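Local structure of inactive dihydroorotase-like domain (Chaetomium thermophilum, 5NNL) at residues Y39-I44 with H275-A280; A117-W122 with A138-L143. The protein is a catalytically inactive member of the dihydroorotase family, built around the beta/alpha barrel fold of the amidohydrolase superfamily. All blocks are in the same frame, centred on the assembly; numbering follows the deposited sequence.

How the contacts relate
From the N terminus, the chain first reaches 39-44, a barrel strand between strands 3-11 and 73-79. After further strands and helices the chain reaches helix 111-121, strand 128-130 and helix 134-146; contact 2 joins residues 117-122 of the first helix to residues 138-143 of the second, closing a short loop of 15 intervening residues. The rest of the barrel follows before the chain returns at 275-280, where contact 1 closes a loop of 230 residues. Contact 2 is therefore nested inside contact 1. Their centres lie about 29 Å apart and they do not touch: contact 1 ties an early barrel strand to a late connecting loop, contact 2 ties two neighbouring helices.

Contact 1. Residues Y39-I44 with H275-A280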
# COMPACT_ATOMS: atom_id res chain seq x y z
N TYR A 39 -7.28 -0.24 -9.46
CA TYR A 39 -7.29 0.49 -8.21
C TYR A 39 -7.86 1.89 -8.46
O TYR A 39 -7.20 2.72 -9.09
CB TYR A 39 -5.87 0.57 -7.63
CG TYR A 39 -5.21 -0.79 -7.48
CD1 TYR A 39 -5.57 -1.65 -6.45
CD2 TYR A 39 -4.25 -1.21 -8.39
CE1 TYR A 39 -4.98 -2.89 -6.32
CE2 TYR A 39 -3.65 -2.45 -8.26
CZ TYR A 39 -4.02 -3.29 -7.23
OH TYR A 39 -3.43 -4.53 -7.09
N SER A 40 -9.07 2.13 -7.97
CA SER A 40 -9.71 3.44 -8.09
C SER A 40 -9.43 4.33 -6.89
O SER A 40 -9.87 5.49 -6.88
CB SER A 40 -11.22 3.28 -8.27
OG SER A 40 -11.81 2.63 -7.15
N MET A 41 -8.73 3.83 -5.88
CA MET A 41 -8.39 4.60 -4.68
C MET A 41 -7.06 4.10 -4.15
O MET A 41 -6.89 2.89 -3.94
CB MET A 41 -9.47 4.45 -3.60
CG MET A 41 -10.21 5.73 -3.26
SD MET A 41 -9.18 6.94 -2.41
CE MET A 41 -10.17 7.26 -0.96
N ILE A 42 -6.12 5.01 -3.93
CA ILE A 42 -4.80 4.66 -3.44
C ILE A 42 -4.40 5.64 -2.35
O ILE A 42 -4.65 6.85 -2.45
CB ILE A 42 -3.74 4.64 -4.56
CG1 ILE A 42 -3.57 6.03 -5.18
CG2 ILE A 42 -4.13 3.62 -5.62
CD1 ILE A 42 -2.41 6.12 -6.17
N ARG A 43 -3.77 5.12 -1.30
CA ARG A 43 -3.09 5.95 -0.32
C ARG A 43 -1.64 6.10 -0.74
O ARG A 43 -0.96 5.10 -1.03
CB ARG A 43 -3.17 5.34 1.08
CG ARG A 43 -2.20 5.97 2.08
CD ARG A 43 -2.30 5.38 3.47
NE ARG A 43 -1.20 5.85 4.30
CZ ARG A 43 0.05 5.39 4.23
NH1 ARG A 43 0.35 4.41 3.37
NH2 ARG A 43 0.99 5.90 5.01
N ILE A 44 -1.17 7.34 -0.78
CA ILE A 44 0.19 7.64 -1.22
C ILE A 44 1.13 7.51 -0.03
O ILE A 44 0.90 8.13 1.02
CB ILE A 44 0.26 9.05 -1.84
CG1 ILE A 44 -0.83 9.23 -2.91
CG2 ILE A 44 1.63 9.30 -2.43
CD1 ILE A 44 -0.77 8.21 -4.04
N HIS A 275 -14.13 6.59 1.68
CA HIS A 275 -15.50 6.83 1.26
C HIS A 275 -15.92 5.86 0.16
O HIS A 275 -15.10 5.18 -0.46
CB HIS A 275 -15.66 8.27 0.76
CG HIS A 275 -15.51 9.30 1.83
ND1 HIS A 275 -15.56 8.99 3.18
CD2 HIS A 275 -15.30 10.64 1.77
CE1 HIS A 275 -15.39 10.09 3.89
NE2 HIS A 275 -15.23 11.10 3.06
N ASP A 276 -17.23 5.79 -0.06
CA ASP A 276 -17.78 5.00 -1.15
C ASP A 276 -17.45 5.64 -2.49
O ASP A 276 -17.38 6.87 -2.62
CB ASP A 276 -19.29 4.86 -0.99
CG ASP A 276 -19.68 4.09 0.26
OD1 ASP A 276 -19.04 3.05 0.54
OD2 ASP A 276 -20.61 4.53 0.96
N GLN A 277 -17.24 4.79 -3.50
CA GLN A 277 -16.97 5.23 -4.86
C GLN A 277 -18.08 4.71 -5.76
O GLN A 277 -18.05 3.54 -6.18
CB GLN A 277 -15.62 4.74 -5.36
CG GLN A 277 -14.42 5.38 -4.69
CD GLN A 277 -13.14 4.97 -5.37
OE1 GLN A 277 -12.80 3.79 -5.42
NE2 GLN A 277 -12.42 5.95 -5.92
N VAL A 278 -19.06 5.56 -6.06
CA VAL A 278 -20.06 5.20 -7.05
C VAL A 278 -19.41 5.21 -8.43
O VAL A 278 -18.63 6.11 -8.76
CB VAL A 278 -21.27 6.14 -6.98
CG1 VAL A 278 -20.95 7.51 -7.58
CG2 VAL A 278 -22.49 5.52 -7.67
N GLY A 279 -19.70 4.19 -9.22
CA GLY A 279 -19.27 4.14 -10.60
C GLY A 279 -17.91 3.53 -10.84
O GLY A 279 -17.50 3.41 -12.00
N ALA A 280 -17.18 3.16 -9.78
CA ALA A 280 -15.88 2.53 -9.93
C ALA A 280 -16.09 1.02 -9.93
O ALA A 280 -16.47 0.44 -8.90
CB ALA A 280 -14.93 2.96 -8.82
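Gln-277 NE2 is shared between two acceptors, the main-chain Ser-40 O across the contact and the carboxylate oxygen OD2 of Asp-73. The bond from Gln-277 NE2 to Ser-40 O is 2.8 Å long and nearly straight, with an N-H...O angle of 166°. Ser-40 O lies close to the amide plane of Gln-277, but the nitrogen approaches from well above the carbonyl plane, 61° out of it. The other end of the amide faces the hydroxyl: Ser-40 OG and Gln-277 OE1 are modelled as a hydrogen bond, but at a separation so short that its exact length is doubtful. Glutamine suits the place because its amide nitrogen serves both acceptors and its oxygen is probably an acceptor too, while its chain, extended beyond CG, reaches the strand from the loop after helix 257-271. Serine sets a small side chain with a hydroxyl beside that amide. Met-41 CG comes within 3.5 Å of Gln-277 NE2, the two side chains crossing obliquely. Methionine fits as a flexible apolar chain: bent at chi2 and chi3, it also packs on Ile-10, Leu-274 and Met-336. Ala-280, small enough to sit against the serine, brings its CB to 3.6 Å from Ser-40 OG. A type II turn from Gln-277 to Ala-280 presents both residues, with Gly-279 in the position whose positive phi favours glycine. Ser-40 is itself paired through its backbone with Asp-73, so the contact fastens the loop to the beginning of adjacent parallel strands, at the N-terminal end of an amidohydrolase-type beta/alpha barrel.

Contact 2. Residues A117-W122 with A138-L143; sequences AHFDAW and ASILLL
Phe-119 reaches from helix 111-121 to the neighbouring helix and meets Leu-143 and Ile-140, residues one turn apart on helix 134-146. Leu-143 CB stands over one face of the phenyl ring, 4.1 Å from its centroid and only 6° off the ring normal, a well-centred CH-pi contact; leucine suits the place because its aliphatic CB can lie on the ring face. Phe-119 CE2 also lies 4.0 Å from Leu-143 C, so the aromatic group packs against the helix itself as well as against a side chain. A large flat residue fits here because it can bridge two helices and still present a face to an aliphatic carbon. One helix precedes strand 128-130 in the chain and the other follows it; both pack on the outside of the beta/alpha barrel. Ile-100 of strand 98-100 touches both Phe-119 and Ile-140, linking the interhelical contact to the barrel wall. Ile-140 approaches the ring obliquely. Its CG1 is anti to the backbone N (chi1 -167°), which carries that branch to the aromatic ring, 3.8 Å from Phe-119 CE1; its terminal CD1 follows at 4.0 Å from the same Phe-119 CE1. The isoleucine and phenylalanine side chains cross at about a right angle, and isoleucine fits as a compact apolar residue with its CG1 arm turned to the ring. Leu-143 also packs on Val-115 and touches Glu-116, a turn earlier in helix 111-121, while His-147 brings its own ring against Phe-119 with the two planes inclined at about 35°.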
# COMPACT_ATOMS: atom_id res chain seq x y z
N ALA A 117 4.37 11.25 21.81
CA ALA A 117 3.98 12.62 21.51
C ALA A 117 2.97 12.67 20.37
O ALA A 117 1.93 13.32 20.47
CB ALA A 117 5.22 13.45 21.18
N HIS A 118 3.25 11.95 19.28
CA HIS A 118 2.31 11.89 18.16
C HIS A 118 0.99 11.28 18.59
O HIS A 118 -0.08 11.78 18.22
CB HIS A 118 2.93 11.10 17.01
CG HIS A 118 4.15 11.73 16.43
ND1 HIS A 118 4.11 12.60 15.36
CD2 HIS A 118 5.46 11.61 16.76
CE1 HIS A 118 5.34 12.99 15.06
NE2 HIS A 118 6.18 12.40 15.90
N PHE A 119 1.03 10.20 19.38
CA PHE A 119 -0.21 9.61 19.89
C PHE A 119 -1.01 10.61 20.71
O PHE A 119 -2.24 10.54 20.74
CB PHE A 119 0.11 8.37 20.72
CG PHE A 119 0.14 7.10 19.93
CD1 PHE A 119 1.22 6.80 19.13
CD2 PHE A 119 -0.91 6.21 20.00
CE1 PHE A 119 1.26 5.63 18.40
CE2 PHE A 119 -0.89 5.04 19.27
CZ PHE A 119 0.20 4.75 18.47
N ASP A 120 -0.33 11.55 21.39
CA ASP A 120 -1.02 12.60 22.13
C ASP A 120 -1.55 13.71 21.23
O ASP A 120 -2.59 14.30 21.53
CB ASP A 120 -0.08 13.20 23.18
CG ASP A 120 0.37 12.18 24.21
OD1 ASP A 120 -0.40 11.24 24.49
OD2 ASP A 120 1.49 12.33 24.74
N ALA A 121 -0.85 14.01 20.13
CA ALA A 121 -1.18 15.14 19.28
C ALA A 121 -2.06 14.77 18.08
O ALA A 121 -2.63 15.67 17.45
CB ALA A 121 0.11 15.79 18.76
N TRP A 122 -2.19 13.49 17.76
CA TRP A 122 -2.88 13.07 16.55
C TRP A 122 -4.32 12.67 16.87
O TRP A 122 -4.56 12.03 17.90
CB TRP A 122 -2.14 11.91 15.90
CG TRP A 122 -2.70 11.45 14.58
CD1 TRP A 122 -3.50 10.37 14.36
CD2 TRP A 122 -2.48 12.06 13.29
NE1 TRP A 122 -3.79 10.26 13.02
CE2 TRP A 122 -3.18 11.29 12.35
CE3 TRP A 122 -1.75 13.17 12.86
CZ2 TRP A 122 -3.18 11.60 10.99
CZ3 TRP A 122 -1.76 13.48 11.51
CH2 TRP A 122 -2.47 12.70 10.59
N ALA A 138 6.35 -3.95 19.16
CA ALA A 138 5.73 -4.14 20.47
C ALA A 138 5.57 -2.81 21.20
O ALA A 138 4.61 -2.63 21.96
CB ALA A 138 6.55 -5.12 21.31
N SER A 139 6.48 -1.86 20.97
CA SER A 139 6.40 -0.57 21.65
C SER A 139 5.20 0.24 21.18
O SER A 139 4.48 0.84 21.99
CB SER A 139 7.69 0.23 21.42
OG SER A 139 8.81 -0.46 21.94
N ILE A 140 4.99 0.30 19.86
CA ILE A 140 3.86 1.07 19.35
C ILE A 140 2.54 0.33 19.59
O ILE A 140 1.49 0.97 19.74
CB ILE A 140 4.09 1.40 17.86
CG1 ILE A 140 3.10 2.47 17.39
CG2 ILE A 140 3.98 0.15 16.99
CD1 ILE A 140 3.52 3.17 16.12
N LEU A 141 2.57 -1.00 19.66
CA LEU A 141 1.37 -1.74 20.02
C LEU A 141 0.97 -1.49 21.47
O LEU A 141 -0.22 -1.47 21.80
CB LEU A 141 1.57 -3.24 19.78
CG LEU A 141 1.67 -3.73 18.33
CD1 LEU A 141 1.82 -5.25 18.31
CD2 LEU A 141 0.47 -3.29 17.51
N LEU A 142 1.95 -1.31 22.36
CA LEU A 142 1.63 -0.96 23.73
C LEU A 142 0.93 0.39 23.80
O LEU A 142 -0.07 0.56 24.50
CB LEU A 142 2.90 -0.94 24.58
CG LEU A 142 2.69 -0.53 26.04
CD1 LEU A 142 1.81 -1.53 26.77
CD2 LEU A 142 4.02 -0.37 26.76
N LEU A 143 1.45 1.38 23.06
CA LEU A 143 0.86 2.71 23.08
C LEU A 143 -0.56 2.69 22.54
O LEU A 143 -1.46 3.30 23.13
CB LEU A 143 1.74 3.67 22.28
CG LEU A 143 3.13 3.91 22.88
CD1 LEU A 143 3.99 4.77 21.97
CD2 LEU A 143 3.03 4.55 24.25